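Tetraacyldisaccharide 4'-kinase (Aquifex aeolicus, PDB 4ITL) probably transfers the gamma-phosphate of ATP to the 4'-position of a tetraacyldisaccharide 1-phosphate, forming lipid IVA in lipid A biosynthesis. Local coordinates at residues L58-K63 against L108-V113. Numbering follows the deposited sequence.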
ATOM      1  N   LEU A  58       9.324  -1.718   4.693  1.00 25.90           N
ATOM      2  CA  LEU A  58       9.373  -1.964   6.116  1.00 27.57           C
ATOM      3  C   LEU A  58       9.591  -3.445   6.407  1.00 31.60           C
ATOM      4  O   LEU A  58      10.474  -3.830   7.197  1.00 32.70           O
ATOM      5  CB  LEU A  58       8.052  -1.475   6.723  1.00 30.01           C
ATOM      6  CG  LEU A  58       8.044  -0.815   8.048  1.00 43.78           C
ATOM      7  CD1 LEU A  58       9.139   0.260   8.115  1.00 49.59           C
ATOM      8  CD2 LEU A  58       6.620  -0.243   8.203  1.00 43.29           C
ATOM      9  N   ALA A  59       8.838  -4.296   5.725  1.00 32.99           N
ATOM     10  CA  ALA A  59       8.964  -5.742   5.959  1.00 35.45           C
ATOM     11  C   ALA A  59      10.386  -6.204   5.710  1.00 44.48           C
ATOM     12  O   ALA A  59      10.909  -7.037   6.450  1.00 51.36           O
ATOM     13  CB  ALA A  59       7.985  -6.516   5.106  1.00 40.72           C
ATOM     14  N   ASP A  60      11.039  -5.632   4.702  1.00 47.78           N
ATOM     15  CA  ASP A  60      12.442  -5.953   4.435  1.00 48.06           C
ATOM     16  C   ASP A  60      13.396  -5.428   5.483  1.00 42.81           C
ATOM     17  O   ASP A  60      14.362  -6.114   5.805  1.00 44.33           O
ATOM     18  CB  ASP A  60      12.890  -5.475   3.049  1.00 72.55           C
ATOM     19  CG  ASP A  60      12.339  -6.351   1.934  1.00 93.31           C
ATOM     20  OD1 ASP A  60      12.323  -7.595   2.122  1.00117.77           O
ATOM     21  OD2 ASP A  60      11.909  -5.809   0.886  1.00 80.16           O
ATOM     22  N   LEU A  61      13.092  -4.284   6.081  1.00 44.47           N
ATOM     23  CA  LEU A  61      13.876  -3.773   7.202  1.00 47.42           C
ATOM     24  C   LEU A  61      13.826  -4.772   8.349  1.00 48.70           C
ATOM     25  O   LEU A  61      14.788  -4.934   9.084  1.00 54.16           O
ATOM     26  CB  LEU A  61      13.359  -2.416   7.670  1.00 35.51           C
ATOM     27  CG  LEU A  61      13.595  -1.231   6.744  1.00 45.16           C
ATOM     28  CD1 LEU A  61      13.278   0.061   7.471  1.00 45.99           C
ATOM     29  CD2 LEU A  61      15.020  -1.217   6.230  1.00 50.14           C
ATOM     30  N   LEU A  62      12.684  -5.427   8.498  1.00 43.78           N
ATOM     31  CA  LEU A  62      12.329  -6.143   9.711  1.00 45.34           C
ATOM     32  C   LEU A  62      12.618  -7.636   9.574  1.00 45.36           C
ATOM     33  O   LEU A  62      12.071  -8.452  10.300  1.00 49.27           O
ATOM     34  CB  LEU A  62      10.865  -5.907  10.062  1.00 42.82           C
ATOM     35  CG  LEU A  62      10.569  -4.524  10.635  1.00 39.04           C
ATOM     36  CD1 LEU A  62       9.078  -4.315  10.791  1.00 38.44           C
ATOM     37  CD2 LEU A  62      11.279  -4.329  11.961  1.00 43.97           C
ATOM     38  N   LYS A  63      13.467  -7.983   8.616  1.00 55.19           N
ATOM     39  CA  LYS A  63      13.622  -9.359   8.151  1.00 62.76           C
ATOM     40  C   LYS A  63      14.131 -10.272   9.258  1.00 64.58           C
ATOM     41  O   LYS A  63      13.952 -11.483   9.199  1.00 62.69           O
ATOM     42  CB  LYS A  63      14.565  -9.424   6.951  1.00 74.23           C
ATOM     43  CG  LYS A  63      15.915  -8.769   7.178  1.00 87.94           C
ATOM     44  CD  LYS A  63      16.779  -8.809   5.926  1.00101.78           C
ATOM     45  CE  LYS A  63      15.990  -8.439   4.681  1.00119.79           C
ATOM     46  NZ  LYS A  63      16.807  -7.708   3.673  1.00137.20           N
ATOM     47  N   LEU A 108       6.412 -10.859  -0.737  1.00 40.95           N
ATOM     48  CA  LEU A 108       7.077 -11.002   0.554  1.00 38.86           C
ATOM     49  C   LEU A 108       7.005 -12.455   1.058  1.00 47.08           C
ATOM     50  O   LEU A 108       6.300 -12.747   2.008  1.00 48.33           O
ATOM     51  CB  LEU A 108       6.450 -10.066   1.620  1.00 33.88           C
ATOM     52  CG  LEU A 108       6.478  -8.584   1.263  1.00 40.03           C
ATOM     53  CD1 LEU A 108       5.716  -7.764   2.311  1.00 39.88           C
ATOM     54  CD2 LEU A 108       7.917  -8.085   1.118  1.00 42.45           C
ATOM     55  N   PRO A 109       7.791 -13.351   0.451  1.00 45.25           N
ATOM     56  CA  PRO A 109       7.732 -14.778   0.781  1.00 53.02           C
ATOM     57  C   PRO A 109       8.182 -15.117   2.205  1.00 55.25           C
ATOM     58  O   PRO A 109       8.103 -16.277   2.560  1.00 60.42           O
ATOM     59  CB  PRO A 109       8.653 -15.426  -0.275  1.00 53.06           C
ATOM     60  CG  PRO A 109       9.603 -14.375  -0.654  1.00 56.53           C
ATOM     61  CD  PRO A 109       8.906 -13.023  -0.448  1.00 42.92           C
ATOM     62  N   HIS A 110       8.628 -14.140   2.996  1.00 47.74           N
ATOM     63  CA  HIS A 110       9.073 -14.420   4.350  1.00 52.90           C
ATOM     64  C   HIS A 110       8.044 -13.928   5.422  1.00 51.23           C
ATOM     65  O   HIS A 110       8.231 -14.173   6.607  1.00 48.66           O
ATOM     66  CB  HIS A 110      10.500 -13.846   4.584  1.00 77.02           C
ATOM     67  CG  HIS A 110      10.602 -12.354   4.466  1.00 96.76           C
ATOM     68  ND1 HIS A 110      10.576 -11.684   3.257  1.00102.35           N
ATOM     69  CD2 HIS A 110      10.749 -11.395   5.415  1.00100.33           C
ATOM     70  CE1 HIS A 110      10.693 -10.386   3.469  1.00100.75           C
ATOM     71  NE2 HIS A 110      10.800 -10.186   4.775  1.00 99.10           N
ATOM     72  N   VAL A 111       6.945 -13.290   4.981  1.00 42.39           N
ATOM     73  CA  VAL A 111       5.999 -12.531   5.850  1.00 48.35           C
ATOM     74  C   VAL A 111       4.628 -13.224   5.917  1.00 33.31           C
ATOM     75  O   VAL A 111       4.252 -13.886   4.967  1.00 36.53           O
ATOM     76  CB  VAL A 111       5.826 -11.090   5.254  1.00 42.63           C
ATOM     77  CG1 VAL A 111       4.709 -10.323   5.861  1.00 51.29           C
ATOM     78  CG2 VAL A 111       7.146 -10.311   5.365  1.00 46.40           C
ATOM     79  N   SER A 112       3.896 -13.117   7.018  1.00 34.42           N
ATOM     80  CA  SER A 112       2.501 -13.575   7.027  1.00 38.89           C
ATOM     81  C   SER A 112       1.582 -12.427   6.704  1.00 35.23           C
ATOM     82  O   SER A 112       1.964 -11.277   6.877  1.00 31.84           O
ATOM     83  CB  SER A 112       2.115 -14.193   8.366  1.00 38.09           C
ATOM     84  OG  SER A 112       2.948 -15.314   8.600  1.00 44.41           O
ATOM     85  N   VAL A 113       0.393 -12.750   6.189  1.00 31.05           N
ATOM     86  CA  VAL A 113      -0.591 -11.741   5.851  1.00 27.64           C
ATOM     87  C   VAL A 113      -1.930 -12.234   6.344  1.00 34.22           C
ATOM     88  O   VAL A 113      -2.308 -13.380   6.080  1.00 32.66           O
ATOM     89  CB  VAL A 113      -0.673 -11.452   4.348  1.00 27.50           C
ATOM     90  CG1 VAL A 113      -1.761 -10.426   4.058  1.00 26.27           C
ATOM     91  CG2 VAL A 113       0.667 -10.979   3.795  1.00 29.02           C
TER
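The backbone oxygen of A59 lies at the imidazole edge of H110, near the ring plane; at 3.6 Å from H110 NE2 to A59 O, this approach is polar but too long to count as a hydrogen bond. The same oxygen accepts the N-H of L62 (L62 N to A59 O, 3.2 Å) where helix 51-61 ends. D60 OD1 comes obliquely to H110 CE1, 3.5 Å away. The carboxylate and ring planes differ by only 20°, although the two side chains cross at about a right angle. With D60 OD1 4.0 Å from H110 NE2, not a salt bridge, the nearby carboxylate could favour a protonated ring. H110 reaches this spot because its CG sits between the backbone N and the carbonyl carbon (chi1 63°), while V111 CG2 lies over one ring face, 3.7 Å above the plane and offset toward the rim. Behind this polar margin the contact is apolar: the A59 methyl points at the type I turn L108-V111 and meets L108 CD1 at 3.8 Å and V111 CG2 at 3.9 Å. L108 and V111 also touch I69 of strand 67-71, which pairs in parallel with 112-115. The contact thus joins the C-terminal end of the helix following the predicted ATP-binding P-loop to the turn leading into strand 112-115, as befits the layered alpha/beta core of a P-loop NTPase.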